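Local coordinates for transcriptional regulator (GntR family) (Enterococcus faecalis, PDB 3DDV), which probably regulates transcription as a GntR-family repressor or activator, its UTRA domain likely sensing a small-molecule effector, at residues Leu26-Arg39 / Cys49-Ser61. Sequence-based numbering, arbitrary orientation.
Sequences LQLGPEDSILRMER and CFEVASIPYSLVS
Arg-39 and Glu-51 form the salt bridge of this antiparallel beta hairpin, whose strands 34-43 and 46-56 run next to each other in the six-stranded sheet of the UTRA domain. The Arg-39 NE to Glu-51 OE2 distance is 3.3 Å; the carboxylate oxygen lies near the guanidinium plane, but the two flat groups stand almost perpendicular, and NE meets OE2 from above the carboxylate plane. The arginine chain bends at chi2 (-133°) and chi3 (-71°), and Met-37 CE lies over the centre of the guanidinium, 3.7 Å above its plane, while NH1 is hydrogen-bonded to Thr-69 O of helix 65-70.

Between the backbones, Leu-35 pairs with Ile-55, Met-37 with Ala-53 and Arg-39 with Glu-51 through two N-H...O bonds each. Past the non-hydrogen-bonded pair Ile-34/Pro-56, Tyr-57 N donates to Ser-33 O at 2.7 Å and carries the pairing beyond the end of the strands.

On the face with Met-37 and Ala-53, Leu-35 CD2 reaches Val-60 CG1 (4.0 Å), the two side chains crossing at about a right angle next to Ile-68. The other face carries Arg-36, Glu-38, Val-52 and Ser-54. There Glu-38 CG lies alongside Val-52 CG2 and also touches Phe-50 CZ (3.9 Å). Ser-54 OG is hydrogen-bonded to Glu-22 of helix 20-26, and Arg-36 CG packs against that hydroxyl. At the end of the same helix Leu-26 covers the strand's exit: its CD1 meets Pro-56 CD at 3.9 Å and lies 3.4 Å from Ser-54 O.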
loop_
_atom_site.group_PDB
_atom_site.type_symbol
_atom_site.label_atom_id
_atom_site.label_comp_id
_atom_site.label_asym_id
_atom_site.label_seq_id
_atom_site.Cartn_x
_atom_site.Cartn_y
_atom_site.Cartn_z
ATOM N N LEU B 26 -6.751 2.782 -29.109
ATOM C CA LEU B 26 -7.857 3.366 -29.850
ATOM C C LEU B 26 -8.664 2.254 -30.507
ATOM O O LEU B 26 -9.703 2.509 -31.118
ATOM C CB LEU B 26 -7.349 4.371 -30.881
ATOM C CG LEU B 26 -6.809 5.706 -30.367
ATOM C CD1 LEU B 26 -6.372 6.620 -31.548
ATOM C CD2 LEU B 26 -7.852 6.393 -29.511
ATOM N N GLN B 27 -8.170 1.026 -30.352
ATOM C CA GLN B 27 -8.839 -0.175 -30.814
ATOM C C GLN B 27 -9.085 -0.026 -32.273
ATOM O O GLN B 27 -10.203 0.206 -32.694
ATOM C CB GLN B 27 -10.147 -0.409 -30.069
ATOM C CG GLN B 27 -9.983 -1.021 -28.694
ATOM C CD GLN B 27 -11.209 -0.734 -27.844
ATOM O OE1 GLN B 27 -12.324 -0.706 -28.376
ATOM N NE2 GLN B 27 -11.017 -0.479 -26.534
ATOM N N LEU B 28 -8.003 -0.123 -33.026
ATOM C CA LEU B 28 -8.008 0.176 -34.434
ATOM C C LEU B 28 -7.061 -0.789 -35.071
ATOM O O LEU B 28 -6.081 -1.220 -34.476
ATOM C CB LEU B 28 -7.479 1.587 -34.699
ATOM C CG LEU B 28 -8.224 2.862 -34.283
ATOM C CD1 LEU B 28 -7.295 4.057 -34.491
ATOM C CD2 LEU B 28 -9.497 3.071 -35.075
ATOM N N GLY B 29 -7.357 -1.132 -36.302
ATOM C CA GLY B 29 -6.500 -2.027 -37.038
ATOM C C GLY B 29 -5.395 -1.203 -37.650
ATOM O O GLY B 29 -5.463 0.060 -37.690
ATOM N N PRO B 30 -4.385 -1.896 -38.189
ATOM C CA PRO B 30 -3.390 -1.124 -38.884
ATOM C C PRO B 30 -4.222 -0.603 -40.025
ATOM O O PRO B 30 -5.301 -1.187 -40.297
ATOM C CB PRO B 30 -2.400 -2.185 -39.359
ATOM C CG PRO B 30 -3.262 -3.423 -39.561
ATOM C CD PRO B 30 -4.190 -3.346 -38.369
ATOM N N GLU B 31 -3.813 0.456 -40.683
ATOM C CA GLU B 31 -4.629 0.941 -41.813
ATOM C C GLU B 31 -5.830 1.798 -41.465
ATOM O O GLU B 31 -6.329 2.452 -42.350
ATOM C CB GLU B 31 -5.109 -0.203 -42.757
ATOM C CG GLU B 31 -4.026 -1.231 -43.180
ATOM C CD GLU B 31 -2.853 -0.555 -43.876
ATOM O OE1 GLU B 31 -3.128 0.058 -44.935
ATOM O OE2 GLU B 31 -1.696 -0.595 -43.346
ATOM N N ASP B 32 -6.313 1.804 -40.225
ATOM C CA ASP B 32 -7.231 2.890 -39.816
ATOM C C ASP B 32 -6.418 4.145 -39.489
ATOM O O ASP B 32 -5.712 4.196 -38.497
ATOM C CB ASP B 32 -8.096 2.549 -38.598
ATOM C CG ASP B 32 -8.966 1.323 -38.804
ATOM O OD1 ASP B 32 -9.404 1.076 -39.948
ATOM O OD2 ASP B 32 -9.226 0.614 -37.786
ATOM N N SER B 33 -6.535 5.171 -40.309
ATOM C CA SER B 33 -5.842 6.409 -40.039
ATOM C C SER B 33 -6.276 7.027 -38.742
ATOM O O SER B 33 -7.433 6.908 -38.334
ATOM C CB SER B 33 -6.131 7.390 -41.144
ATOM O OG SER B 33 -5.642 6.847 -42.346
ATOM N N ILE B 34 -5.325 7.723 -38.133
ATOM C CA ILE B 34 -5.524 8.549 -36.956
ATOM C C ILE B 34 -4.997 9.945 -37.293
ATOM O O ILE B 34 -4.202 10.121 -38.206
ATOM C CB ILE B 34 -4.736 8.014 -35.774
ATOM C CG1 ILE B 34 -3.229 7.976 -36.119
ATOM C CG2 ILE B 34 -5.253 6.629 -35.381
ATOM C CD1 ILE B 34 -2.248 8.423 -35.005
ATOM N N LEU B 35 -5.487 10.942 -36.576
ATOM C CA LEU B 35 -4.963 12.292 -36.636
ATOM C C LEU B 35 -4.013 12.407 -35.479
ATOM O O LEU B 35 -4.357 12.069 -34.366
ATOM C CB LEU B 35 -6.077 13.316 -36.468
ATOM C CG LEU B 35 -5.609 14.766 -36.554
ATOM C CD1 LEU B 35 -5.035 15.023 -37.979
ATOM C CD2 LEU B 35 -6.739 15.742 -36.223
ATOM N N ARG B 36 -2.807 12.861 -35.731
ATOM C CA ARG B 36 -1.852 12.924 -34.672
ATOM C C ARG B 36 -1.433 14.325 -34.563
ATOM O O ARG B 36 -1.054 14.932 -35.565
ATOM C CB ARG B 36 -0.650 12.118 -35.032
ATOM C CG ARG B 36 0.121 11.722 -33.820
ATOM C CD ARG B 36 1.588 11.949 -33.968
ATOM N NE ARG B 36 2.239 11.032 -33.089
ATOM C CZ ARG B 36 2.365 9.732 -33.337
ATOM N NH1 ARG B 36 1.921 9.188 -34.508
ATOM N NH2 ARG B 36 2.972 8.967 -32.406
ATOM N N MET B 37 -1.549 14.871 -33.371
ATOM C CA MET B 37 -1.235 16.281 -33.142
ATOM C C MET B 37 -0.466 16.471 -31.850
ATOM O O MET B 37 -0.648 15.732 -30.869
ATOM C CB MET B 37 -2.477 17.158 -33.214
ATOM C CG MET B 37 -3.484 17.087 -32.092
ATOM S SD MET B 37 -4.614 18.517 -32.154
ATOM C CE MET B 37 -3.598 19.811 -31.421
ATOM N N GLU B 38 0.480 17.396 -31.916
ATOM C CA GLU B 38 1.409 17.677 -30.831
ATOM C C GLU B 38 1.264 19.126 -30.507
ATOM O O GLU B 38 1.160 19.941 -31.425
ATOM C CB GLU B 38 2.828 17.467 -31.287
ATOM C CG GLU B 38 3.195 16.041 -31.336
ATOM C CD GLU B 38 4.533 15.784 -31.948
ATOM O OE1 GLU B 38 5.276 16.735 -32.285
ATOM O OE2 GLU B 38 4.816 14.597 -32.099
ATOM N N ARG B 39 1.329 19.463 -29.232
ATOM C CA ARG B 39 0.907 20.774 -28.805
ATOM C C ARG B 39 1.610 21.178 -27.502
ATOM O O ARG B 39 1.742 20.366 -26.610
ATOM C CB ARG B 39 -0.598 20.667 -28.624
ATOM C CG ARG B 39 -1.323 21.902 -28.260
ATOM C CD ARG B 39 -2.315 21.662 -27.073
ATOM N NE ARG B 39 -3.484 20.843 -27.434
ATOM C CZ ARG B 39 -4.570 21.300 -28.071
ATOM N NH1 ARG B 39 -4.675 22.578 -28.449
ATOM N NH2 ARG B 39 -5.562 20.451 -28.339
ATOM N N CYS B 49 3.309 22.488 -20.528
ATOM C CA CYS B 49 3.103 21.108 -20.930
ATOM C C CYS B 49 3.159 20.840 -22.427
ATOM O O CYS B 49 2.936 21.689 -23.266
ATOM C CB CYS B 49 1.761 20.626 -20.358
ATOM S SG CYS B 49 0.305 21.285 -21.147
ATOM N N PHE B 50 3.482 19.615 -22.748
ATOM C CA PHE B 50 3.538 19.136 -24.128
ATOM C C PHE B 50 2.650 17.919 -24.215
ATOM O O PHE B 50 2.770 16.979 -23.404
ATOM C CB PHE B 50 4.952 18.715 -24.448
ATOM C CG PHE B 50 5.104 18.123 -25.790
ATOM C CD1 PHE B 50 5.368 18.921 -26.872
ATOM C CD2 PHE B 50 5.000 16.773 -25.974
ATOM C CE1 PHE B 50 5.520 18.396 -28.116
ATOM C CE2 PHE B 50 5.132 16.255 -27.211
ATOM C CZ PHE B 50 5.398 17.070 -28.288
ATOM N N GLU B 51 1.775 17.919 -25.194
ATOM C CA GLU B 51 0.792 16.871 -25.330
ATOM C C GLU B 51 0.807 16.262 -26.737
ATOM O O GLU B 51 0.736 16.971 -27.717
ATOM C CB GLU B 51 -0.566 17.514 -25.009
ATOM C CG GLU B 51 -1.812 16.747 -25.405
ATOM C CD GLU B 51 -3.085 17.477 -25.033
ATOM O OE1 GLU B 51 -3.368 17.540 -23.777
ATOM O OE2 GLU B 51 -3.788 17.931 -25.983
ATOM N N VAL B 52 0.871 14.950 -26.824
ATOM C CA VAL B 52 0.607 14.254 -28.077
ATOM C C VAL B 52 -0.813 13.701 -28.021
ATOM O O VAL B 52 -1.173 12.988 -27.094
ATOM C CB VAL B 52 1.586 13.058 -28.308
ATOM C CG1 VAL B 52 1.411 12.493 -29.701
ATOM C CG2 VAL B 52 2.950 13.524 -28.108
ATOM N N ALA B 53 -1.599 13.973 -29.039
ATOM C CA ALA B 53 -2.929 13.431 -29.068
ATOM C C ALA B 53 -3.172 12.687 -30.382
ATOM O O ALA B 53 -2.822 13.160 -31.458
ATOM C CB ALA B 53 -3.936 14.530 -28.852
ATOM N N SER B 54 -3.771 11.509 -30.267
ATOM C CA SER B 54 -4.128 10.728 -31.426
ATOM C C SER B 54 -5.629 10.428 -31.442
ATOM O O SER B 54 -6.155 9.876 -30.508
ATOM C CB SER B 54 -3.311 9.435 -31.478
ATOM O OG SER B 54 -1.981 9.679 -31.918
ATOM N N ILE B 55 -6.299 10.797 -32.527
ATOM C CA ILE B 55 -7.743 10.645 -32.677
ATOM C C ILE B 55 -7.989 9.815 -33.953
ATOM O O ILE B 55 -7.345 10.036 -34.947
ATOM C CB ILE B 55 -8.397 12.030 -32.844
ATOM C CG1 ILE B 55 -8.066 12.890 -31.633
ATOM C CG2 ILE B 55 -9.905 11.914 -33.052
ATOM C CD1 ILE B 55 -7.788 14.286 -31.951
ATOM N N PRO B 56 -8.898 8.838 -33.902
ATOM C CA PRO B 56 -9.239 8.080 -35.081
ATOM C C PRO B 56 -9.608 9.048 -36.176
ATOM O O PRO B 56 -10.393 9.954 -35.904
ATOM C CB PRO B 56 -10.456 7.287 -34.629
ATOM C CG PRO B 56 -10.238 7.097 -33.194
ATOM C CD PRO B 56 -9.631 8.364 -32.713
ATOM N N TYR B 57 -9.032 8.914 -37.376
ATOM C CA TYR B 57 -9.253 9.940 -38.382
ATOM C C TYR B 57 -10.689 9.897 -38.861
ATOM O O TYR B 57 -11.209 10.894 -39.298
ATOM C CB TYR B 57 -8.287 9.845 -39.586
ATOM C CG TYR B 57 -8.373 11.041 -40.525
ATOM C CD1 TYR B 57 -8.349 12.312 -40.010
ATOM C CD2 TYR B 57 -8.477 10.903 -41.916
ATOM C CE1 TYR B 57 -8.436 13.436 -40.812
ATOM C CE2 TYR B 57 -8.558 12.049 -42.745
ATOM C CZ TYR B 57 -8.536 13.318 -42.152
ATOM O OH TYR B 57 -8.610 14.528 -42.822
ATOM N N SER B 58 -11.338 8.746 -38.795
ATOM C CA SER B 58 -12.682 8.662 -39.327
ATOM C C SER B 58 -13.677 9.464 -38.505
ATOM O O SER B 58 -14.669 9.867 -39.037
ATOM C CB SER B 58 -13.150 7.250 -39.332
ATOM O OG SER B 58 -13.511 6.958 -38.010
ATOM N N LEU B 59 -13.440 9.703 -37.219
ATOM C CA LEU B 59 -14.385 10.525 -36.440
ATOM C C LEU B 59 -14.232 12.004 -36.685
ATOM O O LEU B 59 -14.999 12.809 -36.117
ATOM C CB LEU B 59 -14.213 10.344 -34.915
ATOM C CG LEU B 59 -14.253 8.911 -34.378
ATOM C CD1 LEU B 59 -13.582 8.821 -32.986
ATOM C CD2 LEU B 59 -15.686 8.378 -34.401
ATOM N N VAL B 60 -13.236 12.397 -37.465
ATOM C CA VAL B 60 -12.783 13.786 -37.414
ATOM C C VAL B 60 -12.547 14.412 -38.796
ATOM O O VAL B 60 -12.405 15.635 -38.899
ATOM C CB VAL B 60 -11.550 13.827 -36.430
ATOM C CG1 VAL B 60 -10.254 14.124 -37.147
ATOM C CG2 VAL B 60 -11.825 14.752 -35.225
ATOM N N SER B 61 -12.556 13.558 -39.836
ATOM C CA SER B 61 -12.420 13.927 -41.223
ATOM C C SER B 61 -13.126 15.199 -41.536
ATOM O O SER B 61 -12.661 15.960 -42.383
ATOM C CB SER B 61 -13.120 12.920 -42.128
ATOM O OG SER B 61 -12.499 11.693 -42.108
#